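Local atomic coordinates of nitronate monooxygenase family protein (Pseudomonas aeruginosa, PDB entry 4QIT), a protein that uses flavin mononucleotide and molecular oxygen to oxidise and denitrify alkyl nitronates, with propionate 3-nitronate the probable physiological substrate. Residues Ile22-Leu27 with Ala241-Thr246; Thr246-Cys251 with Glu346-Leu351. The protein carries 1 engineered substitution. All coordinates share one frame; numbering follows the deposited sequence.

From the N terminus, the chain enters strand 21-23 and the loop that follows it, then runs through six further strands of the parallel sheet before reaching strand 241-244. Contact 1 pairs this eighth strand with the first, its closest ends 214 positions apart, and so closes the barrel. Contact 2 opens where contact 1 closes: T246 belongs to both. A second loop of 94 residues then ends at the C-terminal helix 344-355, which contact 2 packs on the segment just after the last strand. The contacts are thus in series, neither nested nor crossed. Their centres lie about 10 Å apart, and they touch through packing of Q23 on F248 and M244 on L351.

Contact 1 of 2, residues Ile22-Leu27 with Ala241-Thr246; sequences IQAPML and AVQMGT. With FMN (flavin mononucleotide), chain C.
The first and last strands of the TIM barrel pair in parallel here, and the loops beyond them reach the flavin. Three backbone hydrogen bonds set the register of I22 beside Q243 and Q23 beside M244: I22 N to V242 O (2.8 Å), M244 N to I22 O (2.9 Å) and A24 N to M244 O (2.8 Å). The last is almost straight at the hydrogen, 174°, yet its donor stands above the carbonyl plane of M244, where the first segment is leaving the strand.

I22 and Q243 share one face of the sheet. CG2 of I22 lies against OE1 of the Q243 amide at 3.6 Å, while CG of Q243 packs on the methyl of A24. With CG anti to the backbone N (chi1 175°) and an extended chain beyond it, Q243 carries its amide past A24 and CD of P25, and NE2 donates to the ribityl hydroxyl O2' of FMN at 2.9 Å. On the loop side, SD of M26 lies 3.5 Å from G245 O, and the bend at chi3 (-79°) keeps CE beside the same oxygen, while CB and CG lie against the dimethylbenzene part of the flavin at C6 and C5A.

Both loops grip the cofactor through backbone N-H groups. L27 N donates to O4 of the isoalloxazine and, weakly, to N5; at the other end G245 N meets phosphate oxygen O1P at 2.9 Å. T246 holds O3P through both N and OG1. Flavin and phosphate bound at the C-terminal ends of the strands are characteristic of FMN-dependent TIM barrels.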
loop_
_atom_site.group_PDB
_atom_site.type_symbol
_atom_site.label_atom_id
_atom_site.label_comp_id
_atom_site.label_asym_id
_atom_site.label_seq_id
_atom_site.Cartn_x
_atom_site.Cartn_y
_atom_site.Cartn_z
ATOM N N ILE A 22 11.541 -8.333 -15.266
ATOM C CA ILE A 22 11.002 -7.567 -16.376
ATOM C C ILE A 22 11.253 -6.091 -16.095
ATOM O O ILE A 22 10.883 -5.594 -15.025
ATOM C CB ILE A 22 9.475 -7.773 -16.510
ATOM C CG1 ILE A 22 9.127 -9.260 -16.626
ATOM C CG2 ILE A 22 8.925 -6.983 -17.700
ATOM C CD1 ILE A 22 7.626 -9.523 -16.740
ATOM N N GLN A 23 11.890 -5.385 -17.030
ATOM C CA GLN A 23 11.961 -3.932 -16.942
ATOM C C GLN A 23 10.627 -3.407 -17.449
ATOM O O GLN A 23 10.239 -3.700 -18.573
ATOM C CB GLN A 23 13.142 -3.372 -17.748
ATOM C CG GLN A 23 12.966 -1.928 -18.238
ATOM C CD GLN A 23 12.553 -1.867 -19.702
ATOM O OE1 GLN A 23 13.135 -2.557 -20.549
ATOM N NE2 GLN A 23 11.538 -1.059 -20.006
ATOM N N ALA A 24 9.909 -2.669 -16.605
ATOM C CA ALA A 24 8.527 -2.303 -16.914
ATOM C C ALA A 24 8.399 -1.444 -18.163
ATOM O O ALA A 24 9.199 -0.533 -18.384
ATOM C CB ALA A 24 7.883 -1.595 -15.721
ATOM N N PRO A 25 7.382 -1.727 -18.985
ATOM C CA PRO A 25 7.088 -0.779 -20.054
ATOM C C PRO A 25 6.626 0.501 -19.406
ATOM O O PRO A 25 5.874 0.475 -18.425
ATOM C CB PRO A 25 5.922 -1.426 -20.807
ATOM C CG PRO A 25 5.316 -2.388 -19.844
ATOM C CD PRO A 25 6.412 -2.833 -18.918
ATOM N N MET A 26 7.124 1.607 -19.923
ATOM C CA MET A 26 6.893 2.901 -19.320
ATOM C C MET A 26 6.735 3.914 -20.418
ATOM O O MET A 26 7.726 4.414 -20.945
ATOM C CB MET A 26 8.067 3.276 -18.408
ATOM C CG MET A 26 8.193 2.393 -17.165
ATOM S SD MET A 26 9.561 2.904 -16.112
ATOM C CE MET A 26 10.961 2.193 -16.993
ATOM N N LEU A 27 5.491 4.219 -20.772
ATOM C CA LEU A 27 5.253 5.107 -21.893
ATOM C C LEU A 27 5.920 6.462 -21.647
ATOM O O LEU A 27 5.712 7.087 -20.600
ATOM C CB LEU A 27 3.750 5.241 -22.167
ATOM C CG LEU A 27 3.349 5.969 -23.452
ATOM C CD1 LEU A 27 3.904 5.282 -24.690
ATOM C CD2 LEU A 27 1.824 6.040 -23.518
ATOM N N ALA A 241 8.193 -14.007 -10.859
ATOM C CA ALA A 241 9.075 -13.003 -11.447
ATOM C C ALA A 241 8.748 -11.642 -10.849
ATOM O O ALA A 241 7.806 -11.516 -10.065
ATOM C CB ALA A 241 8.925 -12.972 -12.971
ATOM N N VAL A 242 9.527 -10.630 -11.213
ATOM C CA VAL A 242 9.236 -9.254 -10.820
ATOM C C VAL A 242 9.213 -8.338 -12.036
ATOM O O VAL A 242 9.830 -8.631 -13.076
ATOM C CB VAL A 242 10.259 -8.711 -9.786
ATOM C CG1 VAL A 242 10.259 -9.590 -8.543
ATOM C CG2 VAL A 242 11.672 -8.607 -10.389
ATOM N N GLN A 243 8.480 -7.238 -11.908
ATOM C CA GLN A 243 8.461 -6.195 -12.919
ATOM C C GLN A 243 8.805 -4.896 -12.210
ATOM O O GLN A 243 8.190 -4.559 -11.183
ATOM C CB GLN A 243 7.086 -6.102 -13.583
ATOM C CG GLN A 243 6.973 -4.956 -14.573
ATOM C CD GLN A 243 5.835 -5.163 -15.548
ATOM O OE1 GLN A 243 5.738 -6.211 -16.189
ATOM N NE2 GLN A 243 4.956 -4.174 -15.653
ATOM N N MET A 244 9.802 -4.189 -12.750
ATOM C CA MET A 244 10.412 -3.039 -12.089
ATOM C C MET A 244 10.478 -1.860 -13.044
ATOM O O MET A 244 11.080 -1.963 -14.112
ATOM C CB MET A 244 11.829 -3.410 -11.616
ATOM C CG MET A 244 11.838 -4.481 -10.530
ATOM S SD MET A 244 13.469 -5.173 -10.193
ATOM C CE MET A 244 14.274 -3.746 -9.487
ATOM N N GLY A 245 9.844 -0.751 -12.668
ATOM C CA GLY A 245 9.841 0.443 -13.491
ATOM C C GLY A 245 10.775 1.515 -12.950
ATOM O O GLY A 245 11.764 1.885 -13.592
ATOM N N THR A 246 10.456 2.012 -11.758
ATOM C CA THR A 246 11.204 3.121 -11.164
ATOM C C THR A 246 12.710 2.855 -11.134
ATOM O O THR A 246 13.512 3.752 -11.407
ATOM C CB THR A 246 10.686 3.408 -9.746
ATOM O OG1 THR A 246 9.291 3.724 -9.828
ATOM C CG2 THR A 246 11.417 4.586 -9.118
HETATM N N1 FMN C . 2.597 0.282 -16.994
HETATM C C2 FMN C . 1.988 0.043 -18.219
HETATM O O2 FMN C . 1.266 -0.938 -18.343
HETATM N N3 FMN C . 2.202 0.865 -19.303
HETATM C C4 FMN C . 3.016 1.967 -19.148
HETATM O O4 FMN C . 3.226 2.736 -20.081
HETATM C C4A FMN C . 3.615 2.215 -17.927
HETATM N N5 FMN C . 4.415 3.322 -17.809
HETATM C C5A FMN C . 5.048 3.599 -16.622
HETATM C C6 FMN C . 5.860 4.723 -16.555
HETATM C C7 FMN C . 6.529 5.037 -15.390
HETATM C C7M FMN C . 7.407 6.256 -15.404
HETATM C C8 FMN C . 6.365 4.233 -14.262
HETATM C C8M FMN C . 7.070 4.576 -12.981
HETATM C C9 FMN C . 5.540 3.104 -14.332
HETATM C C9A FMN C . 4.876 2.774 -15.519
HETATM N N10 FMN C . 4.052 1.651 -15.625
HETATM C C10 FMN C . 3.416 1.380 -16.835
HETATM C "C1'" FMN C . 3.824 0.759 -14.432
HETATM C "C2'" FMN C . 4.771 -0.428 -14.379
HETATM O "O2'" FMN C . 4.369 -1.386 -15.324
HETATM C "C3'" FMN C . 4.747 -1.087 -13.008
HETATM O "O3'" FMN C . 3.431 -1.284 -12.536
HETATM C "C4'" FMN C . 5.450 -0.162 -12.040
HETATM O "O4'" FMN C . 6.531 0.476 -12.697
HETATM C "C5'" FMN C . 5.999 -0.988 -10.890
HETATM O "O5'" FMN C . 6.264 -0.059 -9.884
HETATM P P FMN C . 7.746 0.409 -9.549
HETATM O O1P FMN C . 8.723 -0.634 -10.025
HETATM O O2P FMN C . 7.796 0.647 -8.072
HETATM O O3P FMN C . 7.937 1.671 -10.324
#

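Contact 2 of 2, residues Thr246-Cys251 with Glu346-Leu351; sequences TAFVLC and ELLRTL. With FMN (flavin mononucleotide), chain C.
The methyl CD2 of L347 is the bump at the centre of this contact, and the hollow it fills is formed by A247, F248 and C251. It sits over one face of the F248 ring, 3.8 Å from the centroid and 21° off the ring normal, a CH-pi contact displaced toward the CD1-CE1 rim. Past that rim the same methyl meets C251 SG at 4.0 Å, and it also comes within 3.1 Å of the backbone oxygen of A247, with the A247 methyl more loosely beside it. L347 has CG anti to its backbone N (chi1 176°), which sends the branched end off the helix and into this recess.

In the TIM barrel, the weakly bonded helical turn at about 246-249 follows the last strand, in the segment that leads on from the phosphate-binding residue T246. The C-terminal helix 344-355 packs against this segment.

F248 is the answering projection. Its far end reaches between side chains of helix 344-355: CZ comes to 4.1 Å from L351 CD1, which approaches obliquely, and L348 CD2 lies at the ring edge, near its plane, 4.4 Å from CZ. No hydrogen bond joins the segments, and the 205 Å² buried between them comes from close-fitting, mainly apolar surfaces. V38 of helix 32-41 touches both F248 and L348, while I21 of the first strand lies against L348 and L351. From the last strand, the end of the M244 side chain also reaches L351, its CE packing on CD1 at 3.7 Å.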
loop_
_atom_site.group_PDB
_atom_site.type_symbol
_atom_site.label_atom_id
_atom_site.label_comp_id
_atom_site.label_asym_id
_atom_site.label_seq_id
_atom_site.Cartn_x
_atom_site.Cartn_y
_atom_site.Cartn_z
ATOM N N THR A 246 10.456 2.012 -11.758
ATOM C CA THR A 246 11.204 3.121 -11.164
ATOM C C THR A 246 12.710 2.855 -11.134
ATOM O O THR A 246 13.512 3.752 -11.407
ATOM C CB THR A 246 10.686 3.408 -9.746
ATOM O OG1 THR A 246 9.291 3.724 -9.828
ATOM C CG2 THR A 246 11.417 4.586 -9.118
ATOM N N ALA A 247 13.091 1.610 -10.860
ATOM C CA ALA A 247 14.517 1.247 -10.806
ATOM C C ALA A 247 15.272 1.516 -12.112
ATOM O O ALA A 247 16.494 1.735 -12.082
ATOM C CB ALA A 247 14.682 -0.197 -10.401
ATOM N N PHE A 248 14.563 1.513 -13.243
ATOM C CA PHE A 248 15.207 1.684 -14.550
ATOM C C PHE A 248 15.100 3.096 -15.113
ATOM O O PHE A 248 15.675 3.389 -16.160
ATOM C CB PHE A 248 14.694 0.658 -15.575
ATOM C CG PHE A 248 15.161 -0.748 -15.303
ATOM C CD1 PHE A 248 16.388 -1.187 -15.783
ATOM C CD2 PHE A 248 14.398 -1.608 -14.536
ATOM C CE1 PHE A 248 16.839 -2.473 -15.533
ATOM C CE2 PHE A 248 14.834 -2.900 -14.276
ATOM C CZ PHE A 248 16.065 -3.328 -14.769
ATOM N N VAL A 249 14.384 3.978 -14.420
ATOM C CA VAL A 249 14.168 5.334 -14.926
ATOM C C VAL A 249 15.467 6.123 -15.119
ATOM O O VAL A 249 15.648 6.814 -16.128
ATOM C CB VAL A 249 13.179 6.119 -14.036
ATOM C CG1 VAL A 249 13.120 7.576 -14.457
ATOM C CG2 VAL A 249 11.786 5.483 -14.130
ATOM N N LEU A 250 16.372 6.003 -14.153
ATOM C CA LEU A 250 17.651 6.714 -14.204
ATOM C C LEU A 250 18.694 6.100 -15.141
ATOM O O LEU A 250 19.778 6.669 -15.316
ATOM C CB LEU A 250 18.239 6.854 -12.799
ATOM C CG LEU A 250 17.413 7.674 -11.813
ATOM C CD1 LEU A 250 18.111 7.669 -10.472
ATOM C CD2 LEU A 250 17.224 9.103 -12.303
ATOM N N CYS A 251 18.384 4.951 -15.733
ATOM C CA CYS A 251 19.309 4.345 -16.695
ATOM C C CYS A 251 19.514 5.323 -17.841
ATOM O O CYS A 251 18.576 5.995 -18.264
ATOM C CB CYS A 251 18.763 3.028 -17.245
ATOM S SG CYS A 251 18.631 1.720 -16.022
ATOM N N GLU A 346 24.253 -3.138 -16.536
ATOM C CA GLU A 346 24.867 -3.193 -15.205
ATOM C C GLU A 346 23.811 -3.298 -14.105
ATOM O O GLU A 346 23.982 -4.046 -13.143
ATOM C CB GLU A 346 25.789 -1.993 -14.937
ATOM C CG GLU A 346 26.471 -2.061 -13.555
ATOM C CD GLU A 346 27.418 -0.897 -13.259
ATOM O OE1 GLU A 346 27.736 -0.098 -14.175
ATOM O OE2 GLU A 346 27.856 -0.782 -12.089
ATOM N N LEU A 347 22.721 -2.552 -14.235
ATOM C CA LEU A 347 21.676 -2.656 -13.225
ATOM C C LEU A 347 21.085 -4.070 -13.195
ATOM O O LEU A 347 20.924 -4.644 -12.120
ATOM C CB LEU A 347 20.593 -1.589 -13.419
ATOM C CG LEU A 347 19.415 -1.710 -12.451
ATOM C CD1 LEU A 347 19.859 -1.555 -10.996
ATOM C CD2 LEU A 347 18.330 -0.692 -12.783
ATOM N N LEU A 348 20.775 -4.632 -14.361
ATOM C CA LEU A 348 20.273 -6.001 -14.421
ATOM C C LEU A 348 21.252 -6.976 -13.739
ATOM O O LEU A 348 20.858 -7.760 -12.867
ATOM C CB LEU A 348 19.969 -6.397 -15.872
ATOM C CG LEU A 348 19.010 -7.562 -16.127
ATOM C CD1 LEU A 348 19.651 -8.915 -15.815
ATOM C CD2 LEU A 348 17.701 -7.387 -15.332
ATOM N N ARG A 349 22.525 -6.894 -14.117
ATOM C CA ARG A 349 23.595 -7.697 -13.527
ATOM C C ARG A 349 23.616 -7.568 -12.002
ATOM O O ARG A 349 23.710 -8.569 -11.277
ATOM C CB ARG A 349 24.928 -7.208 -14.108
ATOM C CG ARG A 349 26.036 -8.234 -14.245
ATOM C CD ARG A 349 27.203 -7.632 -15.039
ATOM N NE ARG A 349 26.763 -7.181 -16.350
ATOM C CZ ARG A 349 26.972 -5.969 -16.869
ATOM N NH1 ARG A 349 27.638 -5.032 -16.207
ATOM N NH2 ARG A 349 26.505 -5.701 -18.078
ATOM N N THR A 350 23.520 -6.332 -11.526
ATOM C CA THR A 350 23.568 -6.035 -10.102
ATOM C C THR A 350 22.376 -6.641 -9.361
ATOM O O THR A 350 22.529 -7.214 -8.279
ATOM C CB THR A 350 23.634 -4.515 -9.865
ATOM O OG1 THR A 350 24.830 -3.987 -10.471
ATOM C CG2 THR A 350 23.655 -4.208 -8.382
ATOM N N LEU A 351 21.190 -6.511 -9.946
ATOM C CA LEU A 351 19.994 -7.134 -9.389
ATOM C C LEU A 351 20.120 -8.646 -9.281
ATOM O O LEU A 351 19.682 -9.238 -8.290
ATOM C CB LEU A 351 18.770 -6.766 -10.222
ATOM C CG LEU A 351 18.382 -5.282 -10.175
ATOM C CD1 LEU A 351 17.320 -5.021 -11.221
ATOM C CD2 LEU A 351 17.881 -4.880 -8.793
HETATM N N1 FMN C . 2.597 0.282 -16.994
HETATM C C2 FMN C . 1.988 0.043 -18.219
HETATM O O2 FMN C . 1.266 -0.938 -18.343
HETATM N N3 FMN C . 2.202 0.865 -19.303
HETATM C C4 FMN C . 3.016 1.967 -19.148
HETATM O O4 FMN C . 3.226 2.736 -20.081
HETATM C C4A FMN C . 3.615 2.215 -17.927
HETATM N N5 FMN C . 4.415 3.322 -17.809
HETATM C C5A FMN C . 5.048 3.599 -16.622
HETATM C C6 FMN C . 5.860 4.723 -16.555
HETATM C C7 FMN C . 6.529 5.037 -15.390
HETATM C C7M FMN C . 7.407 6.256 -15.404
HETATM C C8 FMN C . 6.365 4.233 -14.262
HETATM C C8M FMN C . 7.070 4.576 -12.981
HETATM C C9 FMN C . 5.540 3.104 -14.332
HETATM C C9A FMN C . 4.876 2.774 -15.519
HETATM N N10 FMN C . 4.052 1.651 -15.625
HETATM C C10 FMN C . 3.416 1.380 -16.835
HETATM C "C1'" FMN C . 3.824 0.759 -14.432
HETATM C "C2'" FMN C . 4.771 -0.428 -14.379
HETATM O "O2'" FMN C . 4.369 -1.386 -15.324
HETATM C "C3'" FMN C . 4.747 -1.087 -13.008
HETATM O "O3'" FMN C . 3.431 -1.284 -12.536
HETATM C "C4'" FMN C . 5.450 -0.162 -12.040
HETATM O "O4'" FMN C . 6.531 0.476 -12.697
HETATM C "C5'" FMN C . 5.999 -0.988 -10.890
HETATM O "O5'" FMN C . 6.264 -0.059 -9.884
HETATM P P FMN C . 7.746 0.409 -9.549
HETATM O O1P FMN C . 8.723 -0.634 -10.025
HETATM O O2P FMN C . 7.796 0.647 -8.072
HETATM O O3P FMN C . 7.937 1.671 -10.324
#